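Local coordinates for protein 5'-tyrosyl-DNA phosphodiesterase (Caenorhabditis elegans, PDB 4F1I) that belongs to the endonuclease/exonuclease/phosphatase family of DNase I-like proteins and carries a UBA-like domain as well, at residues A[223-228]-A[259-264]; A[304-309]-A[316-321]. All coordinates share one frame; numbering follows the deposited sequence.

Contacts 1 and 2 illustrate how one sheet can be bordered by very different chemistry. Both reach the same mixed sheet, although their centres lie 35 Å apart. Contact 1 is partly buried and joins a strand to the turn that leads from the helix of a beta-alpha-beta unit into its second strand; no hydrogen bond crosses it, and an aromatic ring, an amide and a methyl group do most of the work. Contact 2 is a surface contact far from the centre of the chain, where a short antiparallel pairing gives way to a loop. There a backbone hydrogen bond and a phenylalanine lying on a glycine link the two segments. Each contact also reaches the second subunit.

Contact 1 (A[223-228]-A[259-264]); sequences GLKVFL and AQNPGA
F227 meets the carboxamide of N261 obliquely: ring atom CZ lies 3.3 Å from N261 ND2, and the ring and amide planes are turned 46° apart, so this is neither a flat stack nor a T-shaped one. The two side chains cross at about a right angle. CE2, which also touches the amide, has A264 CB at the ring's edge, near its plane, at 4.1 Å. Beside it the backbones come close, with K225 O 3.4 Å from A264 CA, and the methyl of A264 also faces the CB of K225. At the far end of the patch L224 lets its CD1 rest 3.5 Å from G263 O.

Behind these contacts stands the type II turn from N261 to A264, closed by A264 N donating to N261 O at 3.3 Å. G263 takes the positive phi (87°) expected at the third position of such a turn. N261 leaves the helix with its CG anti to the carbonyl carbon (chi1 -53°), and its ND2 is tied back by a hydrogen bond to I257 O, which holds the amide where it meets the CE2-CZ side of the ring.

The turn links helix 240-260 to strand 265-269 in a beta-alpha-beta crossover. K225 and F227 bond through their backbones to that parallel strand, strand 213-221 flanks the other side, and P262 packs on Q260 of the second subunit.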
ATOM      1  N   GLY A 223      21.218   1.220   5.136  1.00 46.26           N
ATOM      2  CA  GLY A 223      20.193   0.360   4.578  1.00 43.44           C
ATOM      3  C   GLY A 223      18.776   0.812   4.894  1.00 49.71           C
ATOM      4  O   GLY A 223      17.822   0.062   4.694  1.00 52.11           O
ATOM      5  N   LEU A 224      18.628   2.037   5.390  1.00 43.42           N
ATOM      6  CA  LEU A 224      17.304   2.547   5.721  1.00 42.07           C
ATOM      7  C   LEU A 224      16.790   3.523   4.670  1.00 44.40           C
ATOM      8  O   LEU A 224      17.376   4.578   4.459  1.00 42.32           O
ATOM      9  CB  LEU A 224      17.316   3.228   7.088  1.00 48.77           C
ATOM     10  CG  LEU A 224      15.994   3.885   7.504  1.00 48.40           C
ATOM     11  CD1 LEU A 224      14.899   2.833   7.629  1.00 43.84           C
ATOM     12  CD2 LEU A 224      16.159   4.654   8.808  1.00 44.21           C
ATOM     13  N   LYS A 225      15.687   3.168   4.019  1.00 43.99           N
ATOM     14  CA  LYS A 225      15.099   4.038   3.010  1.00 46.74           C
ATOM     15  C   LYS A 225      14.438   5.262   3.646  1.00 50.80           C
ATOM     16  O   LYS A 225      13.716   5.148   4.638  1.00 45.69           O
ATOM     17  CB  LYS A 225      14.093   3.262   2.160  1.00 47.76           C
ATOM     18  CG  LYS A 225      13.817   3.898   0.815  1.00 55.74           C
ATOM     19  CD  LYS A 225      13.894   2.871  -0.300  1.00 64.39           C
ATOM     20  CE  LYS A 225      13.874   3.540  -1.668  1.00 76.56           C
ATOM     21  NZ  LYS A 225      15.077   4.398  -1.893  1.00 82.18           N
ATOM     22  N   VAL A 226      14.694   6.431   3.065  1.00 47.54           N
ATOM     23  CA  VAL A 226      14.167   7.689   3.586  1.00 43.65           C
ATOM     24  C   VAL A 226      13.534   8.559   2.492  1.00 40.17           C
ATOM     25  O   VAL A 226      14.117   8.756   1.420  1.00 40.75           O
ATOM     26  CB  VAL A 226      15.270   8.512   4.284  1.00 38.68           C
ATOM     27  CG1 VAL A 226      14.692   9.797   4.862  1.00 44.02           C
ATOM     28  CG2 VAL A 226      15.938   7.694   5.370  1.00 35.44           C
ATOM     29  N   PHE A 227      12.338   9.068   2.773  1.00 34.16           N
ATOM     30  CA  PHE A 227      11.670  10.028   1.899  1.00 38.33           C
ATOM     31  C   PHE A 227      11.521  11.375   2.607  1.00 42.62           C
ATOM     32  O   PHE A 227      11.098  11.438   3.761  1.00 39.63           O
ATOM     33  CB  PHE A 227      10.290   9.517   1.480  1.00 42.19           C
ATOM     34  CG  PHE A 227      10.329   8.314   0.591  1.00 45.42           C
ATOM     35  CD1 PHE A 227      10.124   8.437  -0.773  1.00 43.84           C
ATOM     36  CD2 PHE A 227      10.554   7.054   1.120  1.00 45.02           C
ATOM     37  CE1 PHE A 227      10.149   7.324  -1.596  1.00 46.71           C
ATOM     38  CE2 PHE A 227      10.584   5.938   0.304  1.00 43.79           C
ATOM     39  CZ  PHE A 227      10.384   6.073  -1.056  1.00 46.94           C
ATOM     40  N   LEU A 228      11.873  12.447   1.909  1.00 38.91           N
ATOM     41  CA  LEU A 228      11.782  13.788   2.470  1.00 42.50           C
ATOM     42  C   LEU A 228      10.831  14.641   1.641  1.00 41.28           C
ATOM     43  O   LEU A 228      10.980  14.741   0.424  1.00 39.42           O
ATOM     44  CB  LEU A 228      13.166  14.433   2.512  1.00 34.80           C
ATOM     45  CG  LEU A 228      14.223  13.622   3.269  1.00 30.38           C
ATOM     46  CD1 LEU A 228      15.589  14.266   3.129  1.00 27.90           C
ATOM     47  CD2 LEU A 228      13.840  13.471   4.737  1.00 30.38           C
ATOM     48  N   ALA A 259       2.561   3.300   1.735  1.00 50.44           N
ATOM     49  CA  ALA A 259       1.951   2.071   1.245  1.00 48.98           C
ATOM     50  C   ALA A 259       2.911   1.284   0.363  1.00 55.91           C
ATOM     51  O   ALA A 259       2.874   0.052   0.331  1.00 61.74           O
ATOM     52  CB  ALA A 259       0.674   2.380   0.486  1.00 50.49           C
ATOM     53  N   GLN A 260       3.778   2.000  -0.343  1.00 49.23           N
ATOM     54  CA  GLN A 260       4.667   1.371  -1.312  1.00 60.12           C
ATOM     55  C   GLN A 260       6.057   1.094  -0.752  1.00 57.17           C
ATOM     56  O   GLN A 260       6.841   0.358  -1.351  1.00 62.93           O
ATOM     57  CB  GLN A 260       4.764   2.229  -2.572  1.00 60.41           C
ATOM     58  CG  GLN A 260       3.439   2.389  -3.286  1.00 70.55           C
ATOM     59  CD  GLN A 260       3.454   3.508  -4.305  1.00 71.56           C
ATOM     60  OE1 GLN A 260       4.454   3.728  -4.989  1.00 73.10           O
ATOM     61  NE2 GLN A 260       2.341   4.228  -4.408  1.00 65.68           N
ATOM     62  N   ASN A 261       6.361   1.687   0.398  1.00 54.05           N
ATOM     63  CA  ASN A 261       7.658   1.486   1.033  1.00 54.61           C
ATOM     64  C   ASN A 261       7.532   1.219   2.527  1.00 59.34           C
ATOM     65  O   ASN A 261       7.830   2.090   3.346  1.00 57.73           O
ATOM     66  CB  ASN A 261       8.567   2.693   0.795  1.00 44.11           C
ATOM     67  CG  ASN A 261       8.681   3.059  -0.669  1.00 47.66           C
ATOM     68  OD1 ASN A 261       9.533   2.536  -1.387  1.00 50.83           O
ATOM     69  ND2 ASN A 261       7.819   3.961  -1.122  1.00 44.06           N
ATOM     70  N   PRO A 262       7.078   0.012   2.892  1.00 61.32           N
ATOM     71  CA  PRO A 262       7.016  -0.355   4.309  1.00 61.85           C
ATOM     72  C   PRO A 262       8.415  -0.375   4.918  1.00 60.68           C
ATOM     73  O   PRO A 262       9.367  -0.799   4.264  1.00 57.38           O
ATOM     74  CB  PRO A 262       6.421  -1.766   4.281  1.00 57.52           C
ATOM     75  CG  PRO A 262       6.741  -2.284   2.915  1.00 62.23           C
ATOM     76  CD  PRO A 262       6.663  -1.092   2.013  1.00 64.39           C
ATOM     77  N   GLY A 263       8.540   0.099   6.151  1.00 58.40           N
ATOM     78  CA  GLY A 263       9.825   0.132   6.822  1.00 45.58           C
ATOM     79  C   GLY A 263      10.622   1.392   6.534  1.00 54.01           C
ATOM     80  O   GLY A 263      11.710   1.577   7.075  1.00 47.26           O
ATOM     81  N   ALA A 264      10.082   2.266   5.691  1.00 41.06           N
ATOM     82  CA  ALA A 264      10.807   3.471   5.304  1.00 42.68           C
ATOM     83  C   ALA A 264      10.545   4.627   6.255  1.00 42.97           C
ATOM     84  O   ALA A 264       9.486   4.708   6.871  1.00 46.54           O
ATOM     85  CB  ALA A 264      10.453   3.875   3.877  1.00 38.77           C
TER

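Contact 2 (A[304-309]-A[316-321]); sequences DTFKND and GAKMRF
T305 and A317 supply the hydrogen bond between the two segments: T305 N reaches A317 O at 2.7 Å, with an N-H...O angle of 160°. Within 304-309 the backbone curls round D304 O, which accepts from N308 N at 2.7 Å and from K307 N as well. A weak bond from F306 N to D304 OD1, of the kind found in an Asx turn, runs within the same loop, and OD1 lies in plane at the edge of the F306 ring.

Topologically this is the stem of an antiparallel beta hairpin with a long connection, D304 and K318 forming a non-hydrogen-bonded pair, the last before the connection, where strand 303-304 ends and strand 318-327 begins. The second subunit forms backbone hydrogen bonds with K318, and its I27 packs on A317.

Apolar packing centres on F306. Its ring lies over G316 in a CH-pi contact, with CA 3.6 Å from the centroid and 16° off the normal; the bare glycine backbone lets the ring come down so closely. T305 CG2 also touches G316 CA, at 3.6 Å.

Charge plays a looser part. The side chains of D304 and K318 run side by side, D304 OD1 3.5 Å from K318 CB, yet D304 OD2 and K318 NZ stay 5.3 Å apart, so any attraction would act at a distance. K318, with CG between its backbone N and carbonyl carbon (chi1 60°), stretches out past the F306 ring.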
ATOM      1  N   ASP A 304       6.210  34.204  15.852  1.00 40.20           N
ATOM      2  CA  ASP A 304       5.702  34.940  17.007  1.00 42.44           C
ATOM      3  C   ASP A 304       6.044  36.431  16.920  1.00 45.85           C
ATOM      4  O   ASP A 304       7.183  36.837  17.148  1.00 44.55           O
ATOM      5  CB  ASP A 304       6.274  34.334  18.295  1.00 41.89           C
ATOM      6  CG  ASP A 304       5.555  34.810  19.541  1.00 53.47           C
ATOM      7  OD1 ASP A 304       4.764  35.772  19.453  1.00 62.25           O
ATOM      8  OD2 ASP A 304       5.782  34.222  20.621  1.00 54.36           O
ATOM      9  N   THR A 305       5.043  37.239  16.602  1.00 44.24           N
ATOM     10  CA  THR A 305       5.223  38.682  16.460  1.00 44.17           C
ATOM     11  C   THR A 305       5.419  39.396  17.809  1.00 47.06           C
ATOM     12  O   THR A 305       6.030  40.466  17.877  1.00 38.74           O
ATOM     13  CB  THR A 305       4.069  39.274  15.612  1.00 42.33           C
ATOM     14  OG1 THR A 305       4.467  39.263  14.236  1.00 48.97           O
ATOM     15  CG2 THR A 305       3.710  40.688  16.023  1.00 58.02           C
ATOM     16  N   PHE A 306       4.937  38.775  18.883  1.00 48.22           N
ATOM     17  CA  PHE A 306       5.184  39.278  20.231  1.00 35.95           C
ATOM     18  C   PHE A 306       6.663  39.186  20.588  1.00 43.85           C
ATOM     19  O   PHE A 306       7.180  40.009  21.344  1.00 52.29           O
ATOM     20  CB  PHE A 306       4.399  38.473  21.264  1.00 40.83           C
ATOM     21  CG  PHE A 306       2.911  38.551  21.106  1.00 39.52           C
ATOM     22  CD1 PHE A 306       2.231  37.589  20.381  1.00 41.61           C
ATOM     23  CD2 PHE A 306       2.189  39.572  21.703  1.00 46.92           C
ATOM     24  CE1 PHE A 306       0.858  37.647  20.244  1.00 45.27           C
ATOM     25  CE2 PHE A 306       0.816  39.638  21.571  1.00 42.28           C
ATOM     26  CZ  PHE A 306       0.149  38.675  20.840  1.00 46.79           C
ATOM     27  N   LYS A 307       7.338  38.173  20.051  1.00 47.12           N
ATOM     28  CA  LYS A 307       8.702  37.856  20.458  1.00 46.14           C
ATOM     29  C   LYS A 307       9.731  38.162  19.378  1.00 49.85           C
ATOM     30  O   LYS A 307      10.894  38.431  19.676  1.00 57.83           O
ATOM     31  CB  LYS A 307       8.797  36.383  20.862  1.00 46.69           C
ATOM     32  CG  LYS A 307       8.150  36.063  22.192  1.00 50.16           C
ATOM     33  CD  LYS A 307       8.948  36.672  23.327  1.00 62.61           C
ATOM     34  CE  LYS A 307       8.355  36.318  24.681  1.00 76.06           C
ATOM     35  NZ  LYS A 307       6.982  36.870  24.843  1.00 82.24           N
ATOM     36  N   ASN A 308       9.301  38.100  18.123  1.00 45.37           N
ATOM     37  CA  ASN A 308      10.173  38.389  16.992  1.00 39.17           C
ATOM     38  C   ASN A 308       9.746  39.707  16.363  1.00 43.92           C
ATOM     39  O   ASN A 308       8.644  39.814  15.834  1.00 40.03           O
ATOM     40  CB  ASN A 308      10.093  37.257  15.963  1.00 34.44           C
ATOM     41  CG  ASN A 308      11.155  37.361  14.886  1.00 39.21           C
ATOM     42  OD1 ASN A 308      11.383  38.428  14.319  1.00 44.66           O
ATOM     43  ND2 ASN A 308      11.814  36.245  14.597  1.00 44.44           N
ATOM     44  N   ASP A 309      10.616  40.711  16.426  1.00 45.19           N
ATOM     45  CA  ASP A 309      10.259  42.036  15.923  1.00 45.95           C
ATOM     46  C   ASP A 309      10.772  42.344  14.519  1.00 44.69           C
ATOM     47  O   ASP A 309      10.791  43.505  14.109  1.00 60.21           O
ATOM     48  CB  ASP A 309      10.673  43.143  16.903  1.00 41.41           C
ATOM     49  CG  ASP A 309      12.138  43.069  17.295  1.00 52.49           C
ATOM     50  OD1 ASP A 309      12.931  42.403  16.592  1.00 49.51           O
ATOM     51  OD2 ASP A 309      12.498  43.691  18.317  1.00 60.21           O
ATOM     52  N   GLY A 316       0.120  41.987  18.372  1.00 45.67           N
ATOM     53  CA  GLY A 316       0.925  40.794  18.232  1.00 40.94           C
ATOM     54  C   GLY A 316       0.145  39.675  17.570  1.00 43.87           C
ATOM     55  O   GLY A 316      -1.084  39.651  17.600  1.00 41.39           O
ATOM     56  N   ALA A 317       0.872  38.746  16.962  1.00 39.13           N
ATOM     57  CA  ALA A 317       0.271  37.561  16.371  1.00 39.45           C
ATOM     58  C   ALA A 317       1.220  36.387  16.579  1.00 35.31           C
ATOM     59  O   ALA A 317       2.436  36.568  16.613  1.00 41.58           O
ATOM     60  CB  ALA A 317       0.011  37.781  14.890  1.00 38.08           C
ATOM     61  N   LYS A 318       0.673  35.188  16.739  1.00 44.18           N
ATOM     62  CA  LYS A 318       1.517  34.007  16.886  1.00 39.43           C
ATOM     63  C   LYS A 318       0.842  32.740  16.384  1.00 36.81           C
ATOM     64  O   LYS A 318      -0.353  32.530  16.593  1.00 38.57           O
ATOM     65  CB  LYS A 318       2.019  33.845  18.326  1.00 41.20           C
ATOM     66  CG  LYS A 318       0.943  33.694  19.373  1.00 45.45           C
ATOM     67  CD  LYS A 318       1.575  33.630  20.752  1.00 38.85           C
ATOM     68  CE  LYS A 318       0.542  33.392  21.833  1.00 42.68           C
ATOM     69  NZ  LYS A 318       1.180  33.372  23.179  1.00 54.02           N
HETATM   70  N   MSE A 319       1.626  31.905  15.711  1.00 45.39           N
HETATM   71  CA  MSE A 319       1.103  30.739  15.017  1.00 44.46           C
HETATM   72  C   MSE A 319       2.109  29.595  15.019  1.00 45.18           C
HETATM   73  O   MSE A 319       3.319  29.813  15.097  1.00 39.70           O
HETATM   74  CB  MSE A 319       0.769  31.108  13.569  1.00 41.89           C
HETATM   75  CG  MSE A 319      -0.467  31.986  13.408  1.00 56.01           C
HETATM   76 SE   MSE A 319      -2.106  30.935  13.519  1.00 79.15          SE
HETATM   77  CE  MSE A 319      -3.363  32.348  13.870  1.00 84.15           C
ATOM     78  N   ARG A 320       1.597  28.370  14.937  1.00 41.50           N
ATOM     79  CA  ARG A 320       2.439  27.207  14.692  1.00 37.86           C
ATOM     80  C   ARG A 320       2.427  26.911  13.191  1.00 42.13           C
ATOM     81  O   ARG A 320       1.880  25.903  12.738  1.00 43.23           O
ATOM     82  CB  ARG A 320       1.964  25.997  15.503  1.00 34.67           C
ATOM     83  CG  ARG A 320       2.955  24.832  15.513  1.00 38.31           C
ATOM     84  CD  ARG A 320       2.762  23.915  16.714  1.00 33.02           C
ATOM     85  NE  ARG A 320       1.577  23.067  16.590  1.00 39.87           N
ATOM     86  CZ  ARG A 320       1.569  21.880  15.991  1.00 41.80           C
ATOM     87  NH1 ARG A 320       2.682  21.400  15.451  1.00 30.97           N
ATOM     88  NH2 ARG A 320       0.450  21.171  15.926  1.00 37.40           N
ATOM     89  N   PHE A 321       3.022  27.820  12.425  1.00 41.64           N
ATOM     90  CA  PHE A 321       3.041  27.727  10.969  1.00 33.91           C
ATOM     91  C   PHE A 321       3.922  26.588  10.478  1.00 41.19           C
ATOM     92  O   PHE A 321       3.614  25.935   9.482  1.00 39.79           O
ATOM     93  CB  PHE A 321       3.556  29.035  10.363  1.00 31.71           C
ATOM     94  CG  PHE A 321       2.509  30.102  10.230  1.00 36.96           C
ATOM     95  CD1 PHE A 321       1.161  29.791  10.313  1.00 33.40           C
ATOM     96  CD2 PHE A 321       2.874  31.420  10.008  1.00 42.14           C
ATOM     97  CE1 PHE A 321       0.199  30.772  10.176  1.00 40.63           C
ATOM     98  CE2 PHE A 321       1.918  32.406   9.873  1.00 51.04           C
ATOM     99  CZ  PHE A 321       0.578  32.083   9.960  1.00 47.75           C
TER